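Local atomic coordinates of pterin-4-alpha-carbinolamine dehydratase MoaB2 (Mycobacterium marinum, PDB entry 3RFQ), a protein that probably takes part in molybdenum cofactor biosynthesis as a MogA/MoaB-type molybdopterin-binding protein. Residues C[52-55]-C[56-60]; C[70-74]-C[75-79]; C[117-120]-C[121-124]; C[155-159]-C[160-164]. One frame throughout, in Å; residues are numbered along the deposited sequence.

Interaction 1: C[52-55]-C[56-60]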
loop_
_atom_site.group_PDB
_atom_site.type_symbol
_atom_site.label_atom_id
_atom_site.label_comp_id
_atom_site.label_asym_id
_atom_site.label_seq_id
_atom_site.Cartn_x
_atom_site.Cartn_y
_atom_site.Cartn_z
ATOM N N PRO C 52 -1.387 -0.920 30.456
ATOM C CA PRO C 52 -0.186 -0.061 30.603
ATOM C C PRO C 52 0.460 0.334 29.276
ATOM O O PRO C 52 1.003 1.463 29.150
ATOM C CB PRO C 52 0.787 -0.899 31.470
ATOM C CG PRO C 52 -0.114 -1.877 32.245
ATOM C CD PRO C 52 -1.320 -2.141 31.285
ATOM N N LEU C 53 0.422 -0.581 28.304
ATOM C CA LEU C 53 1.056 -0.304 27.019
ATOM C C LEU C 53 0.280 0.777 26.254
ATOM O O LEU C 53 0.868 1.771 25.780
ATOM C CB LEU C 53 1.240 -1.580 26.186
ATOM C CG LEU C 53 1.788 -1.365 24.770
ATOM C CD1 LEU C 53 3.146 -0.614 24.760
ATOM C CD2 LEU C 53 1.874 -2.682 23.985
ATOM N N VAL C 54 -1.035 0.599 26.138
ATOM C CA VAL C 54 -1.876 1.610 25.468
ATOM C C VAL C 54 -1.729 2.957 26.195
ATOM O O VAL C 54 -1.681 3.992 25.564
ATOM C CB VAL C 54 -3.386 1.176 25.312
ATOM C CG1 VAL C 54 -4.180 2.213 24.491
ATOM C CG2 VAL C 54 -3.477 -0.180 24.595
ATOM N N THR C 55 -1.597 2.919 27.516
ATOM C CA THR C 55 -1.450 4.129 28.302
ATOM C C THR C 55 -0.156 4.851 27.931
ATOM O O THR C 55 -0.177 6.070 27.695
ATOM C CB THR C 55 -1.479 3.816 29.796
ATOM O OG1 THR C 55 -2.756 3.257 30.114
ATOM C CG2 THR C 55 -1.217 5.083 30.651
ATOM N N GLU C 56 0.947 4.093 27.889
ATOM C CA GLU C 56 2.241 4.600 27.464
ATOM C C GLU C 56 2.193 5.241 26.075
ATOM O O GLU C 56 2.717 6.339 25.883
ATOM C CB GLU C 56 3.296 3.483 27.490
ATOM C CG GLU C 56 4.683 3.930 27.028
ATOM C CD GLU C 56 5.586 2.766 26.544
ATOM O OE1 GLU C 56 5.252 1.578 26.740
ATOM O OE2 GLU C 56 6.661 3.044 25.992
ATOM N N LEU C 57 1.570 4.551 25.124
ATOM C CA LEU C 57 1.464 5.016 23.735
ATOM C C LEU C 57 0.535 6.230 23.584
ATOM O O LEU C 57 0.849 7.163 22.848
ATOM C CB LEU C 57 1.024 3.864 22.810
ATOM C CG LEU C 57 1.981 2.651 22.824
ATOM C CD1 LEU C 57 1.414 1.452 22.028
ATOM C CD2 LEU C 57 3.359 2.999 22.281
ATOM N N LEU C 58 -0.597 6.225 24.284
ATOM C CA LEU C 58 -1.473 7.391 24.309
ATOM C C LEU C 58 -0.739 8.628 24.886
ATOM O O LEU C 58 -0.784 9.708 24.308
ATOM C CB LEU C 58 -2.725 7.085 25.121
ATOM C CG LEU C 58 -3.808 6.243 24.422
ATOM C CD1 LEU C 58 -4.894 5.902 25.409
ATOM C CD2 LEU C 58 -4.401 6.991 23.240
ATOM N N THR C 59 -0.028 8.445 25.996
ATOM C CA THR C 59 0.659 9.538 26.651
ATOM C C THR C 59 1.761 10.121 25.760
ATOM O O THR C 59 1.993 11.332 25.740
ATOM C CB THR C 59 1.248 9.047 27.954
ATOM O OG1 THR C 59 0.186 8.564 28.791
ATOM C CG2 THR C 59 2.052 10.174 28.684
ATOM N N GLU C 60 2.437 9.253 25.014
ATOM C CA GLU C 60 3.525 9.663 24.129
ATOM C C GLU C 60 2.995 10.471 22.931
ATOM O O GLU C 60 3.651 11.377 22.440
ATOM C CB GLU C 60 4.295 8.409 23.697
ATOM C CG GLU C 60 5.446 8.635 22.736
ATOM C CD GLU C 60 6.082 7.296 22.315
ATOM O OE1 GLU C 60 6.874 6.756 23.117
ATOM O OE2 GLU C 60 5.790 6.793 21.197
#

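Interaction 2: C[70-74]-C[75-79]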
loop_
_atom_site.group_PDB
_atom_site.type_symbol
_atom_site.label_atom_id
_atom_site.label_comp_id
_atom_site.label_asym_id
_atom_site.label_seq_id
_atom_site.Cartn_x
_atom_site.Cartn_y
_atom_site.Cartn_z
ATOM N N ALA C 70 -11.308 -2.434 32.722
ATOM C CA ALA C 70 -11.319 -3.831 32.266
ATOM C C ALA C 70 -12.762 -4.308 32.235
ATOM O O ALA C 70 -13.502 -4.102 33.194
ATOM C CB ALA C 70 -10.456 -4.737 33.194
ATOM N N VAL C 71 -13.173 -4.905 31.122
ATOM C CA VAL C 71 -14.499 -5.499 31.034
ATOM C C VAL C 71 -14.432 -6.875 30.406
ATOM O O VAL C 71 -13.491 -7.185 29.668
ATOM C CB VAL C 71 -15.500 -4.637 30.233
ATOM C CG1 VAL C 71 -15.912 -3.427 31.015
ATOM C CG2 VAL C 71 -14.921 -4.247 28.858
ATOM N N GLU C 72 -15.453 -7.678 30.707
ATOM C CA GLU C 72 -15.650 -8.983 30.105
ATOM C C GLU C 72 -16.035 -8.817 28.638
ATOM O O GLU C 72 -16.513 -7.747 28.230
ATOM C CB GLU C 72 -16.787 -9.733 30.796
ATOM C CG GLU C 72 -16.529 -10.186 32.196
ATOM C CD GLU C 72 -17.731 -10.887 32.788
ATOM O OE1 GLU C 72 -18.200 -10.423 33.831
ATOM O OE2 GLU C 72 -18.223 -11.892 32.213
ATOM N N ALA C 73 -15.843 -9.886 27.864
ATOM C CA ALA C 73 -16.263 -9.926 26.463
ATOM C C ALA C 73 -17.773 -10.114 26.440
ATOM O O ALA C 73 -18.302 -11.172 26.075
ATOM C CB ALA C 73 -15.556 -11.043 25.736
ATOM N N ASP C 74 -18.462 -9.074 26.875
ATOM C CA ASP C 74 -19.901 -9.089 27.028
ATOM C C ASP C 74 -20.405 -7.756 26.478
ATOM O O ASP C 74 -19.888 -6.687 26.822
ATOM C CB ASP C 74 -20.263 -9.243 28.505
ATOM C CG ASP C 74 -21.746 -9.114 28.755
ATOM O OD1 ASP C 74 -22.451 -10.137 28.627
ATOM O OD2 ASP C 74 -22.203 -7.986 29.068
ATOM N N GLU C 75 -21.404 -7.850 25.607
ATOM C CA GLU C 75 -21.915 -6.730 24.828
ATOM C C GLU C 75 -22.413 -5.589 25.705
ATOM O O GLU C 75 -22.103 -4.429 25.448
ATOM C CB GLU C 75 -23.035 -7.227 23.904
ATOM C CG GLU C 75 -23.032 -6.595 22.526
ATOM C CD GLU C 75 -23.964 -7.320 21.541
ATOM O OE1 GLU C 75 -23.910 -8.579 21.457
ATOM O OE2 GLU C 75 -24.752 -6.623 20.855
ATOM N N VAL C 76 -23.165 -5.920 26.747
ATOM C CA VAL C 76 -23.691 -4.931 27.684
ATOM C C VAL C 76 -22.556 -4.252 28.482
ATOM O O VAL C 76 -22.541 -3.015 28.644
ATOM C CB VAL C 76 -24.767 -5.567 28.605
ATOM C CG1 VAL C 76 -25.106 -4.668 29.831
ATOM C CG2 VAL C 76 -26.029 -5.886 27.793
ATOM N N ASP C 77 -21.595 -5.049 28.952
ATOM C CA ASP C 77 -20.511 -4.487 29.750
ATOM C C ASP C 77 -19.638 -3.563 28.910
ATOM O O ASP C 77 -19.303 -2.456 29.361
ATOM C CB ASP C 77 -19.702 -5.561 30.489
ATOM C CG ASP C 77 -20.527 -6.263 31.595
ATOM O OD1 ASP C 77 -21.611 -5.748 31.976
ATOM O OD2 ASP C 77 -20.099 -7.340 32.085
ATOM N N ILE C 78 -19.315 -3.994 27.687
ATOM C CA ILE C 78 -18.522 -3.178 26.777
ATOM C C ILE C 78 -19.268 -1.890 26.451
ATOM O O ILE C 78 -18.717 -0.802 26.566
ATOM C CB ILE C 78 -18.157 -3.926 25.485
ATOM C CG1 ILE C 78 -17.376 -5.200 25.801
ATOM C CG2 ILE C 78 -17.338 -3.032 24.588
ATOM C CD1 ILE C 78 -17.252 -6.139 24.608
ATOM N N ARG C 79 -20.540 -2.016 26.091
ATOM C CA ARG C 79 -21.381 -0.869 25.761
ATOM C C ARG C 79 -21.499 0.134 26.916
ATOM O O ARG C 79 -21.404 1.356 26.718
ATOM C CB ARG C 79 -22.750 -1.380 25.343
ATOM C CG ARG C 79 -23.671 -0.354 24.749
ATOM C CD ARG C 79 -24.972 -1.047 24.337
ATOM N NE ARG C 79 -24.752 -1.788 23.089
ATOM C CZ ARG C 79 -25.303 -2.971 22.814
ATOM N NH1 ARG C 79 -26.097 -3.552 23.721
ATOM N NH2 ARG C 79 -25.032 -3.578 21.644
HETATM O O HOH W 1 -17.544 -6.661 32.858
HETATM O O HOH W 2 -24.443 -8.863 26.817
#

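Interaction 3: C[117-120]-C[121-124]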
loop_
_atom_site.group_PDB
_atom_site.type_symbol
_atom_site.label_atom_id
_atom_site.label_comp_id
_atom_site.label_asym_id
_atom_site.label_seq_id
_atom_site.Cartn_x
_atom_site.Cartn_y
_atom_site.Cartn_z
ATOM N N ARG C 117 -21.520 8.245 13.972
ATOM C CA ARG C 117 -21.077 7.990 12.620
ATOM C C ARG C 117 -19.717 7.288 12.599
ATOM O O ARG C 117 -18.940 7.362 13.553
ATOM C CB ARG C 117 -21.091 9.286 11.787
ATOM C CG ARG C 117 -20.179 10.382 12.273
ATOM C CD ARG C 117 -20.799 11.744 11.983
ATOM N NE ARG C 117 -19.981 12.786 12.607
ATOM C CZ ARG C 117 -20.196 13.320 13.817
ATOM N NH1 ARG C 117 -21.236 12.934 14.560
ATOM N NH2 ARG C 117 -19.370 14.256 14.284
ATOM N N GLU C 118 -19.465 6.580 11.514
ATOM C CA GLU C 118 -18.259 5.795 11.363
ATOM C C GLU C 118 -17.223 6.541 10.551
ATOM O O GLU C 118 -17.572 7.288 9.653
ATOM C CB GLU C 118 -18.592 4.457 10.711
ATOM C CG GLU C 118 -19.046 3.465 11.758
ATOM C CD GLU C 118 -19.334 2.089 11.213
ATOM O OE1 GLU C 118 -18.394 1.430 10.690
ATOM O OE2 GLU C 118 -20.515 1.677 11.347
ATOM N N ILE C 119 -15.959 6.334 10.893
ATOM C CA ILE C 119 -14.848 6.881 10.122
ATOM C C ILE C 119 -14.113 5.682 9.522
ATOM O O ILE C 119 -13.110 5.194 10.085
ATOM C CB ILE C 119 -13.903 7.765 11.026
ATOM C CG1 ILE C 119 -14.702 8.897 11.684
ATOM C CG2 ILE C 119 -12.755 8.395 10.207
ATOM C CD1 ILE C 119 -13.945 9.603 12.835
ATOM N N LEU C 120 -14.628 5.195 8.389
ATOM C CA LEU C 120 -14.122 3.983 7.734
ATOM C C LEU C 120 -12.610 4.003 7.505
ATOM O O LEU C 120 -11.963 2.962 7.592
ATOM C CB LEU C 120 -14.876 3.690 6.406
ATOM C CG LEU C 120 -16.386 3.409 6.486
ATOM C CD1 LEU C 120 -17.032 3.041 5.115
ATOM C CD2 LEU C 120 -16.702 2.322 7.513
ATOM N N GLY C 121 -12.056 5.187 7.218
ATOM C CA GLY C 121 -10.654 5.301 6.889
ATOM C C GLY C 121 -9.691 4.895 7.996
ATOM O O GLY C 121 -8.569 4.455 7.714
ATOM N N ILE C 122 -10.109 5.042 9.247
ATOM C CA ILE C 122 -9.279 4.636 10.364
ATOM C C ILE C 122 -9.153 3.116 10.406
ATOM O O ILE C 122 -8.038 2.592 10.408
ATOM C CB ILE C 122 -9.778 5.204 11.732
ATOM C CG1 ILE C 122 -9.521 6.715 11.823
ATOM C CG2 ILE C 122 -9.069 4.496 12.913
ATOM C CD1 ILE C 122 -10.271 7.401 12.975
ATOM N N ALA C 123 -10.299 2.421 10.451
ATOM C CA ALA C 123 -10.323 0.949 10.419
ATOM C C ALA C 123 -9.591 0.391 9.174
ATOM O O ALA C 123 -8.888 -0.639 9.260
ATOM C CB ALA C 123 -11.772 0.423 10.475
ATOM N N GLU C 124 -9.741 1.062 8.021
ATOM C CA GLU C 124 -9.050 0.585 6.826
ATOM C C GLU C 124 -7.537 0.740 6.942
ATOM O O GLU C 124 -6.799 -0.099 6.450
ATOM C CB GLU C 124 -9.519 1.294 5.551
ATOM C CG GLU C 124 -10.976 1.146 5.261
ATOM C CD GLU C 124 -11.471 2.134 4.229
ATOM O OE1 GLU C 124 -10.673 2.986 3.726
ATOM O OE2 GLU C 124 -12.670 2.042 3.893
#

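Interaction 4: C[155-159]-C[160-164]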
loop_
_atom_site.group_PDB
_atom_site.type_symbol
_atom_site.label_atom_id
_atom_site.label_comp_id
_atom_site.label_asym_id
_atom_site.label_seq_id
_atom_site.Cartn_x
_atom_site.Cartn_y
_atom_site.Cartn_z
ATOM N N ASN C 155 -11.584 0.674 17.994
ATOM C CA ASN C 155 -11.407 -0.681 18.523
ATOM C C ASN C 155 -10.144 -1.252 17.922
ATOM O O ASN C 155 -10.017 -1.329 16.695
ATOM C CB ASN C 155 -12.534 -1.644 18.112
ATOM C CG ASN C 155 -13.959 -1.154 18.438
ATOM O OD1 ASN C 155 -14.842 -1.365 17.617
ATOM N ND2 ASN C 155 -14.203 -0.580 19.636
ATOM N N LEU C 156 -9.201 -1.671 18.756
ATOM C CA LEU C 156 -8.044 -2.443 18.252
ATOM C C LEU C 156 -8.114 -3.934 18.625
ATOM O O LEU C 156 -8.694 -4.301 19.662
ATOM C CB LEU C 156 -6.742 -1.845 18.793
ATOM C CG LEU C 156 -6.473 -0.357 18.560
ATOM C CD1 LEU C 156 -5.129 0.035 19.224
ATOM C CD2 LEU C 156 -6.466 -0.044 17.073
ATOM N N ALA C 157 -7.510 -4.781 17.794
ATOM C CA ALA C 157 -7.334 -6.187 18.139
ATOM C C ALA C 157 -6.462 -6.364 19.388
ATOM O O ALA C 157 -5.744 -5.434 19.804
ATOM C CB ALA C 157 -6.757 -6.990 16.950
ATOM N N GLY C 158 -6.531 -7.549 19.988
ATOM C CA GLY C 158 -5.879 -7.781 21.279
ATOM C C GLY C 158 -4.389 -8.133 21.354
ATOM O O GLY C 158 -3.781 -7.974 22.416
ATOM N N SER C 159 -3.767 -8.624 20.275
ATOM C CA SER C 159 -2.367 -9.082 20.409
ATOM C C SER C 159 -1.460 -7.852 20.692
ATOM O O SER C 159 -1.822 -6.736 20.363
ATOM C CB SER C 159 -1.897 -9.797 19.138
ATOM O OG SER C 159 -1.669 -8.829 18.117
ATOM N N ARG C 160 -0.303 -8.053 21.305
ATOM C CA ARG C 160 0.647 -6.950 21.515
ATOM C C ARG C 160 1.072 -6.236 20.208
ATOM O O ARG C 160 1.212 -5.016 20.185
ATOM C CB ARG C 160 1.909 -7.468 22.212
ATOM C CG ARG C 160 2.675 -6.375 22.998
ATOM C CD ARG C 160 3.206 -6.998 24.303
ATOM N NE ARG C 160 4.006 -6.072 25.103
ATOM C CZ ARG C 160 3.504 -5.385 26.115
ATOM N NH1 ARG C 160 2.230 -5.566 26.451
ATOM N NH2 ARG C 160 4.265 -4.535 26.797
ATOM N N TYR C 161 1.300 -7.007 19.139
ATOM C CA TYR C 161 1.703 -6.413 17.873
ATOM C C TYR C 161 0.571 -5.581 17.303
ATOM O O TYR C 161 0.827 -4.499 16.784
ATOM C CB TYR C 161 2.159 -7.461 16.855
ATOM C CG TYR C 161 3.520 -8.103 17.112
ATOM C CD1 TYR C 161 4.362 -7.664 18.138
ATOM C CD2 TYR C 161 3.984 -9.113 16.272
ATOM C CE1 TYR C 161 5.632 -8.254 18.336
ATOM C CE2 TYR C 161 5.239 -9.701 16.446
ATOM C CZ TYR C 161 6.054 -9.278 17.483
ATOM O OH TYR C 161 7.277 -9.904 17.649
ATOM N N ALA C 162 -0.678 -6.052 17.421
ATOM C CA ALA C 162 -1.853 -5.234 16.958
ATOM C C ALA C 162 -1.944 -3.906 17.692
ATOM O O ALA C 162 -2.187 -2.863 17.095
ATOM C CB ALA C 162 -3.189 -6.004 17.087
ATOM N N VAL C 163 -1.768 -3.947 19.001
ATOM C CA VAL C 163 -1.831 -2.738 19.794
ATOM C C VAL C 163 -0.731 -1.770 19.348
ATOM O O VAL C 163 -0.988 -0.587 19.096
ATOM C CB VAL C 163 -1.652 -3.047 21.311
ATOM C CG1 VAL C 163 -1.421 -1.746 22.078
ATOM C CG2 VAL C 163 -2.865 -3.801 21.835
ATOM N N ARG C 164 0.485 -2.270 19.221
ATOM C CA ARG C 164 1.561 -1.360 18.869
ATOM C C ARG C 164 1.331 -0.759 17.462
ATOM O O ARG C 164 1.432 0.474 17.255
ATOM C CB ARG C 164 2.898 -2.099 18.907
ATOM C CG ARG C 164 3.372 -2.460 20.289
ATOM C CD ARG C 164 4.791 -3.005 20.214
ATOM N NE ARG C 164 5.300 -3.415 21.522
ATOM C CZ ARG C 164 5.717 -2.591 22.484
ATOM N NH1 ARG C 164 5.666 -1.265 22.324
ATOM N NH2 ARG C 164 6.175 -3.097 23.618
#

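Interaction 1: C[52-55]-C[56-60]
The flat carbonyl group of Thr55 is approached by Thr59 from both faces. The hydroxyl OG1 of Thr59 lies 2.7 Å from Thr55 O, 35° above the carbonyl plane, while Thr59 N comes from the opposite face, 2.9 Å from the same Thr55 O. Threonine suits this place because its short hydroxyl can fold back onto the helix: with OG1 beside its own backbone N (chi1 -60°), it reaches the carbonyl one turn earlier. Two bonds thus grip one oxygen. The carboxylate of Glu56 meets an apolar neighbour instead, its OE1 3.6 Å from Leu53 CD1, while OE2 forms a salt bridge with Arg164 of a second subunit. One turn apart, Leu53 CD1 touches Leu57 CD1 at 3.8 Å. Val54 and Leu58 run alongside each other in the same direction, and Val54 CG1 meets Leu58 CD1 at 3.9 Å. Branched aliphatic residues at this spacing give helix 51-60 apolar surfaces with different neighbours. Val54 and Leu58 rest on strands 31-38 and 92-96 of the sheet, and Thr55 and Thr59 lean on Val65 of strand 63-71. Leu53 packs against the start of helix 160-180, and Leu57 on Arg164 of the second subunit.

Interaction 2: C[70-74]-C[75-79]
Asp74 swings its carboxylate forward over the first turn of helix 75-87 because CG stands opposite the backbone N (chi1 174°), and Asp77 turns its own carboxylate back with CG beside the backbone N (chi1 -67°). Asp74 OD2 accepts from Asp77 N at 3.0 Å, using the anti lone pair, with an N-H...O angle of 155°. A short acidic side chain is apt here: it supplies an acceptor to a first-turn amide, and its negative charge is probably favoured by the positive end of the helix dipole. The other oxygen, Asp74 OD1, takes a water that also accepts from Val76 N. A second water bridges Glu72 N and Asp77 OD2, the latter at 2.8 Å. Several acids gather here, with Glu72 OE1 4.0 Å from Asp77 OD2. On the inner side, Ile78 CG1 lies 4.0 Å from Val71 CG2, the two side chains crossing at about a right angle, and Ile78 N bonds to Asp74 O at 2.9 Å. Farther along, Arg79 NH2 makes a salt bridge with Glu75 OE2 at 3.2 Å. An inverse gamma turn centred on Ala73 precedes the motif itself, an aspartate N-cap, placed where strand 63-71 turns into helix 75-87 of this alpha/beta fold.

Interaction 3: C[117-120]-C[121-124]
Ile119 and Ile122 meet through methyl groups, Ile119 CG2 lying 3.8 Å from Ile122 CD1. In Ile122, CG1 stands beside the backbone N (chi1 -72°), and the extended end (chi2 166°) carries CD1 back to the residue that leads into the helix. Beta-branched isoleucine offers a second methyl, CG2, close to the backbone, and this is the group of Ile119 that receives the contact. The same pair is joined by a main-chain bond, Ile122 N to Ile119 O at 3.1 Å, with the donor 43° above the carbonyl plane. It spans a tight three-residue step, whereas Glu124 N to Leu120 O, at 3.0 Å, has the four-residue spacing of an alpha helix. The stem of Glu124 folds over that second carbonyl, bringing its CG to 3.1 Å from Leu120 O, and Glu124 OE2 comes within 3.7 Å of Leu120 CB.

Around this turn the two isoleucines face inward onto Leu152 of strand 151-156 and Ile177 of helix 160-180. Ile119 also joins the sheet through backbone hydrogen bonding with Ala145. Toward the assembly, Leu120 packs on Arg127 of the third subunit, and Glu124 OE2 forms a salt bridge with that same arginine.

The isoleucines thus face the fold, Ile122 also reaching Leu140 of the third subunit, while Leu120 and Glu124 share the subunit boundary. Glu124 also packs on Glu124 of both the third and fourth subunits. Arg127 of the third subunit would be expected to offset part of the negative charge gathered there and to favour the ionised glutamate.

Interaction 4: C[155-159]-C[160-164]
Polar contacts come first, and Ser159 carries them at the start of helix 160-180. Its OG accepts from Ala162 N at 3.0 Å with an N-H...O angle of 159°, the N-cap bond. A chi1 of 74° sets the hydroxyl between the backbone N and the carbonyl carbon, from where it faces the first helical turn. Serine fits because its oxygen is only one carbon from the backbone. Ser159 O continues the winding by accepting from Val163 N at 3.1 Å, and Ser159 N is held by Asp137. The apolar contact joins Ala157 CB to Ala162 CB at 3.7 Å, a close approach that small methyl groups permit. In van der Waals contact with backbone oxygens, the methyl Val163 CG2 sits 3.4 Å from Ser159 O and 3.9 Å from Ala157 O. Charged contacts lead outward, Arg160 and Arg164 both forming salt bridges with Glu60 of a second subunit. Within the chain, Leu156 and Val163 rest on Val94 and Val96, respectively, of strand 92-96. The junction links strand 151-156 to helix 160-180 and packs on two other helices: Ala157 and Ala162 touch Asp137 of helix 136-139, and Val163 reaches Leu53 and Val54 of helix 51-60.

Overall arrangement
Along the chain the four contacts follow in series; none nests in or crosses another, and each is local along the chain. Interaction 1 lies within helix 51-60, closing no loop, and that helix leads into strand 63-71. The other three are strand-to-helix turns. Interaction 2 closes the turn from strand 63-71 into helix 75-87, interaction 3 joins short strand 117-118 to helix 120-132, and interaction 4 passes from strand 151-156 to helix 160-180. All three reach the same mixed sheet. Only interactions 1 and 4 touch, Val54 CG2 lying 3.6 Å from Val163 CG1, and both meet the second subunit. Interaction 3, on the opposite side of the chain's centre from interaction 1, faces other subunits.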